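Local coordinates for adenylate kinase (Thermus thermophilus, PDB 3CM0), which probably catalyses the reversible transfer of the terminal phosphate of ATP to AMP, giving two molecules of ADP and helping to balance cellular adenine nucleotides, at residues T19-K31 with P173-I186. Residues are numbered along the deposited sequence; the frame is centred on the assembly and turned at random.
Sequences TQASRLAQELGFK and PDEVYARIRAALGI
Y177 slots between Q20, R23, L24 and E27 as a knob in a hole, where helix 173-184 crosses segment 19-28, part of the helix that leads out of the P-loop, at -64°. R23, its CG anti to the backbone N (chi1 171°) and its chain extended, lies along one ring face: CG makes a CH-pi contact and the guanidinium stacks off-centre, centres 4.0 Å apart. R181 CG lies over the rim of the opposite face. Beyond the ring, R23 NH1 and NH2 both grip D174 OD1, at 2.7 and 2.9 Å, while R23 NE bonds E27 OE2. Y177 OH donates to E27 OE1 (2.6 Å) from above the carboxylate plane. Q20 OE1 sits at the ring edge, and Q20 NE2 donates to P173 O (3.1 Å) on a lone pair. With an alanine at R23, the stacked ring face would probably lose its cover and D174 and E27 the cation they share. Nearer the C-terminus, I186 CD1 packs on L28 CD1 (3.6 Å), L24 and F30, with R181 holding the terminal carboxylate side-on through NE and NH2. On one side of the parallel CORE sheet, R23 is thus held by D174, E27 and the tyrosine ring, one cation linking both helices beside an apolar C-terminal patch.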
loop_
_atom_site.group_PDB
_atom_site.type_symbol
_atom_site.label_atom_id
_atom_site.label_comp_id
_atom_site.label_asym_id
_atom_site.label_seq_id
_atom_site.Cartn_x
_atom_site.Cartn_y
_atom_site.Cartn_z
ATOM N N THR A 19 -3.029 -0.571 -9.087
ATOM C CA THR A 19 -3.917 -1.180 -10.039
ATOM C C THR A 19 -3.881 -2.685 -9.899
ATOM O O THR A 19 -4.925 -3.325 -10.036
ATOM C CB THR A 19 -3.535 -0.801 -11.485
ATOM O OG1 THR A 19 -3.609 0.623 -11.635
ATOM C CG2 THR A 19 -4.483 -1.462 -12.476
ATOM N N GLN A 20 -2.701 -3.260 -9.614
ATOM C CA GLN A 20 -2.604 -4.718 -9.465
ATOM C C GLN A 20 -3.310 -5.135 -8.144
ATOM O O GLN A 20 -3.940 -6.181 -8.076
ATOM C CB GLN A 20 -1.134 -5.187 -9.390
ATOM C CG GLN A 20 -0.332 -5.002 -10.690
ATOM C CD GLN A 20 -0.870 -5.884 -11.804
ATOM O OE1 GLN A 20 -1.652 -6.796 -11.553
ATOM N NE2 GLN A 20 -0.453 -5.615 -13.042
ATOM N N ALA A 21 -3.143 -4.336 -7.097
ATOM C CA ALA A 21 -3.818 -4.637 -5.820
ATOM C C ALA A 21 -5.328 -4.629 -6.070
ATOM O O ALA A 21 -6.057 -5.468 -5.564
ATOM C CB ALA A 21 -3.459 -3.575 -4.800
ATOM N N SER A 22 -5.791 -3.641 -6.830
ATOM C CA SER A 22 -7.223 -3.536 -7.114
ATOM C C SER A 22 -7.737 -4.708 -7.925
ATOM O O SER A 22 -8.867 -5.180 -7.730
ATOM C CB SER A 22 -7.510 -2.225 -7.832
ATOM O OG SER A 22 -7.393 -1.143 -6.932
ATOM N N ARG A 23 -6.914 -5.201 -8.844
ATOM C CA ARG A 23 -7.336 -6.335 -9.638
ATOM C C ARG A 23 -7.346 -7.634 -8.845
ATOM O O ARG A 23 -8.256 -8.449 -8.988
ATOM C CB ARG A 23 -6.464 -6.486 -10.879
ATOM C CG ARG A 23 -6.734 -7.785 -11.636
ATOM C CD ARG A 23 -6.135 -7.685 -13.017
ATOM N NE ARG A 23 -6.263 -8.928 -13.763
ATOM C CZ ARG A 23 -5.627 -9.165 -14.909
ATOM N NH1 ARG A 23 -4.835 -8.242 -15.431
ATOM N NH2 ARG A 23 -5.763 -10.331 -15.515
ATOM N N LEU A 24 -6.341 -7.836 -7.997
ATOM C CA LEU A 24 -6.307 -9.053 -7.198
ATOM C C LEU A 24 -7.518 -9.025 -6.243
ATOM O O LEU A 24 -8.126 -10.075 -5.952
ATOM C CB LEU A 24 -5.013 -9.094 -6.359
ATOM C CG LEU A 24 -4.818 -10.373 -5.539
ATOM C CD1 LEU A 24 -4.659 -11.553 -6.457
ATOM C CD2 LEU A 24 -3.565 -10.201 -4.621
ATOM N N ALA A 25 -7.857 -7.821 -5.773
ATOM C CA ALA A 25 -8.972 -7.627 -4.830
ATOM C C ALA A 25 -10.272 -8.053 -5.469
ATOM O O ALA A 25 -10.994 -8.894 -4.935
ATOM C CB ALA A 25 -9.068 -6.161 -4.418
ATOM N N GLN A 26 -10.551 -7.455 -6.620
ATOM C CA GLN A 26 -11.772 -7.733 -7.376
ATOM C C GLN A 26 -11.909 -9.200 -7.799
ATOM O O GLN A 26 -13.000 -9.777 -7.720
ATOM C CB GLN A 26 -11.827 -6.820 -8.602
ATOM C CG GLN A 26 -11.941 -5.329 -8.258
ATOM C CD GLN A 26 -11.994 -4.430 -9.488
ATOM O OE1 GLN A 26 -12.807 -4.639 -10.387
ATOM N NE2 GLN A 26 -11.137 -3.416 -9.524
ATOM N N GLU A 27 -10.820 -9.815 -8.244
ATOM C CA GLU A 27 -10.878 -11.193 -8.680
ATOM C C GLU A 27 -10.951 -12.258 -7.609
ATOM O O GLU A 27 -11.657 -13.242 -7.777
ATOM C CB GLU A 27 -9.704 -11.515 -9.607
ATOM C CG GLU A 27 -9.726 -10.694 -10.873
ATOM C CD GLU A 27 -8.760 -11.212 -11.931
ATOM O OE1 GLU A 27 -8.049 -12.205 -11.671
ATOM O OE2 GLU A 27 -8.724 -10.616 -13.022
ATOM N N LEU A 28 -10.253 -12.080 -6.495
ATOM C CA LEU A 28 -10.286 -13.131 -5.486
ATOM C C LEU A 28 -11.111 -12.865 -4.221
ATOM O O LEU A 28 -11.127 -13.701 -3.303
ATOM C CB LEU A 28 -8.854 -13.520 -5.094
ATOM C CG LEU A 28 -7.979 -14.048 -6.229
ATOM C CD1 LEU A 28 -6.716 -14.603 -5.623
ATOM C CD2 LEU A 28 -8.689 -15.137 -7.023
ATOM N N GLY A 29 -11.773 -11.728 -4.179
ATOM C CA GLY A 29 -12.613 -11.395 -3.042
ATOM C C GLY A 29 -11.900 -10.829 -1.822
ATOM O O GLY A 29 -12.282 -11.119 -0.692
ATOM N N PHE A 30 -10.838 -10.056 -2.040
ATOM C CA PHE A 30 -10.130 -9.433 -0.912
ATOM C C PHE A 30 -10.698 -8.032 -0.779
ATOM O O PHE A 30 -11.015 -7.393 -1.788
ATOM C CB PHE A 30 -8.614 -9.274 -1.191
ATOM C CG PHE A 30 -7.825 -10.537 -1.069
ATOM C CD1 PHE A 30 -7.000 -10.751 0.044
ATOM C CD2 PHE A 30 -7.896 -11.526 -2.049
ATOM C CE1 PHE A 30 -6.250 -11.920 0.177
ATOM C CE2 PHE A 30 -7.153 -12.710 -1.932
ATOM C CZ PHE A 30 -6.326 -12.911 -0.808
ATOM N N LYS A 31 -10.830 -7.553 0.455
ATOM C CA LYS A 31 -11.260 -6.189 0.681
ATOM C C LYS A 31 -9.985 -5.334 0.712
ATOM O O LYS A 31 -9.090 -5.553 1.569
ATOM C CB LYS A 31 -11.995 -6.055 2.020
ATOM C CG LYS A 31 -12.458 -4.632 2.288
ATOM C CD LYS A 31 -13.565 -4.558 3.345
ATOM C CE LYS A 31 -13.109 -5.049 4.697
ATOM N NZ LYS A 31 -14.163 -4.847 5.736
ATOM N N PRO A 173 0.074 -5.564 -17.985
ATOM C CA PRO A 173 -0.604 -5.739 -16.695
ATOM C C PRO A 173 -0.892 -7.211 -16.457
ATOM O O PRO A 173 -0.755 -7.729 -15.345
ATOM C CB PRO A 173 -1.887 -4.928 -16.876
ATOM C CG PRO A 173 -1.405 -3.766 -17.689
ATOM C CD PRO A 173 -0.536 -4.460 -18.752
ATOM N N ASP A 174 -1.302 -7.899 -17.514
ATOM C CA ASP A 174 -1.604 -9.307 -17.400
ATOM C C ASP A 174 -0.378 -10.129 -17.024
ATOM O O ASP A 174 -0.491 -11.089 -16.252
ATOM C CB ASP A 174 -2.205 -9.865 -18.708
ATOM C CG ASP A 174 -3.674 -9.493 -18.895
ATOM O OD1 ASP A 174 -4.406 -9.370 -17.888
ATOM O OD2 ASP A 174 -4.099 -9.333 -20.062
ATOM N N GLU A 175 0.781 -9.800 -17.598
ATOM C CA GLU A 175 2.002 -10.539 -17.266
ATOM C C GLU A 175 2.420 -10.300 -15.811
ATOM O O GLU A 175 2.808 -11.229 -15.111
ATOM C CB GLU A 175 3.165 -10.123 -18.166
ATOM C CG GLU A 175 2.846 -10.357 -19.657
ATOM C CD GLU A 175 3.963 -9.903 -20.589
ATOM O OE1 GLU A 175 4.419 -8.747 -20.500
ATOM O OE2 GLU A 175 4.376 -10.718 -21.441
ATOM N N VAL A 176 2.368 -9.053 -15.386
ATOM C CA VAL A 176 2.760 -8.739 -14.001
ATOM C C VAL A 176 1.756 -9.401 -13.035
ATOM O O VAL A 176 2.130 -9.999 -12.004
ATOM C CB VAL A 176 2.780 -7.221 -13.807
ATOM C CG1 VAL A 176 3.088 -6.885 -12.310
ATOM C CG2 VAL A 176 3.870 -6.613 -14.711
ATOM N N TYR A 177 0.474 -9.330 -13.381
ATOM C CA TYR A 177 -0.557 -9.957 -12.549
ATOM C C TYR A 177 -0.310 -11.458 -12.382
ATOM O O TYR A 177 -0.425 -12.024 -11.277
ATOM C CB TYR A 177 -1.923 -9.718 -13.174
ATOM C CG TYR A 177 -3.070 -10.195 -12.320
ATOM C CD1 TYR A 177 -3.347 -9.581 -11.089
ATOM C CD2 TYR A 177 -3.877 -11.248 -12.732
ATOM C CE1 TYR A 177 -4.403 -10.011 -10.298
ATOM C CE2 TYR A 177 -4.950 -11.688 -11.934
ATOM C CZ TYR A 177 -5.201 -11.061 -10.726
ATOM O OH TYR A 177 -6.256 -11.472 -9.938
ATOM N N ALA A 178 0.035 -12.131 -13.481
ATOM C CA ALA A 178 0.316 -13.560 -13.407
ATOM C C ALA A 178 1.486 -13.832 -12.464
ATOM O O ALA A 178 1.487 -14.822 -11.726
ATOM C CB ALA A 178 0.652 -14.137 -14.823
ATOM N N ARG A 179 2.510 -12.986 -12.516
ATOM C CA ARG A 179 3.662 -13.182 -11.643
ATOM C C ARG A 179 3.285 -12.973 -10.185
ATOM O O ARG A 179 3.778 -13.680 -9.301
ATOM C CB ARG A 179 4.798 -12.213 -12.017
ATOM C CG ARG A 179 5.399 -12.491 -13.407
ATOM C CD ARG A 179 6.280 -11.302 -13.877
ATOM N NE ARG A 179 6.754 -11.485 -15.254
ATOM C CZ ARG A 179 7.111 -10.499 -16.071
ATOM N NH1 ARG A 179 7.050 -9.219 -15.681
ATOM N NH2 ARG A 179 7.565 -10.802 -17.285
ATOM N N ILE A 180 2.433 -11.994 -9.924
ATOM C CA ILE A 180 2.017 -11.749 -8.530
ATOM C C ILE A 180 1.241 -12.977 -8.001
ATOM O O ILE A 180 1.484 -13.448 -6.884
ATOM C CB ILE A 180 1.117 -10.499 -8.453
ATOM C CG1 ILE A 180 1.967 -9.261 -8.667
ATOM C CG2 ILE A 180 0.325 -10.462 -7.093
ATOM C CD1 ILE A 180 1.166 -8.007 -9.014
ATOM N N ARG A 181 0.278 -13.488 -8.774
ATOM C CA ARG A 181 -0.473 -14.660 -8.323
ATOM C C ARG A 181 0.469 -15.845 -8.085
ATOM O O ARG A 181 0.358 -16.558 -7.077
ATOM C CB ARG A 181 -1.579 -15.017 -9.351
ATOM C CG ARG A 181 -2.656 -13.944 -9.412
ATOM C CD ARG A 181 -3.906 -14.442 -10.105
ATOM N NE ARG A 181 -4.446 -15.626 -9.446
ATOM C CZ ARG A 181 -5.647 -16.124 -9.700
ATOM N NH1 ARG A 181 -6.431 -15.534 -10.592
ATOM N NH2 ARG A 181 -6.052 -17.214 -9.071
ATOM N N ALA A 182 1.420 -16.059 -8.998
ATOM C CA ALA A 182 2.368 -17.146 -8.816
ATOM C C ALA A 182 3.207 -16.952 -7.559
ATOM O O ALA A 182 3.429 -17.900 -6.798
ATOM C CB ALA A 182 3.274 -17.263 -10.000
ATOM N N ALA A 183 3.673 -15.725 -7.342
ATOM C CA ALA A 183 4.478 -15.427 -6.155
ATOM C C ALA A 183 3.698 -15.730 -4.863
ATOM O O ALA A 183 4.259 -16.226 -3.868
ATOM C CB ALA A 183 4.879 -13.954 -6.168
ATOM N N LEU A 184 2.426 -15.344 -4.850
ATOM C CA LEU A 184 1.547 -15.566 -3.692
ATOM C C LEU A 184 1.022 -17.005 -3.590
ATOM O O LEU A 184 0.735 -17.507 -2.502
ATOM C CB LEU A 184 0.362 -14.605 -3.768
ATOM C CG LEU A 184 0.817 -13.151 -3.610
ATOM C CD1 LEU A 184 -0.333 -12.196 -3.923
ATOM C CD2 LEU A 184 1.370 -12.936 -2.158
ATOM N N GLY A 185 0.911 -17.676 -4.727
ATOM C CA GLY A 185 0.408 -19.042 -4.731
ATOM C C GLY A 185 -1.114 -19.088 -4.691
ATOM O O GLY A 185 -1.685 -20.088 -4.266
ATOM N N ILE A 186 -1.778 -18.016 -5.123
ATOM C CA ILE A 186 -3.242 -17.975 -5.127
ATOM C C ILE A 186 -3.808 -17.631 -6.499
ATOM O O ILE A 186 -3.016 -17.250 -7.381
ATOM C CB ILE A 186 -3.789 -16.937 -4.126
ATOM C CG1 ILE A 186 -3.311 -15.535 -4.535
ATOM C CG2 ILE A 186 -3.375 -17.325 -2.703
ATOM C CD1 ILE A 186 -3.760 -14.425 -3.615
ATOM O OXT ILE A 186 -5.046 -17.724 -6.671
#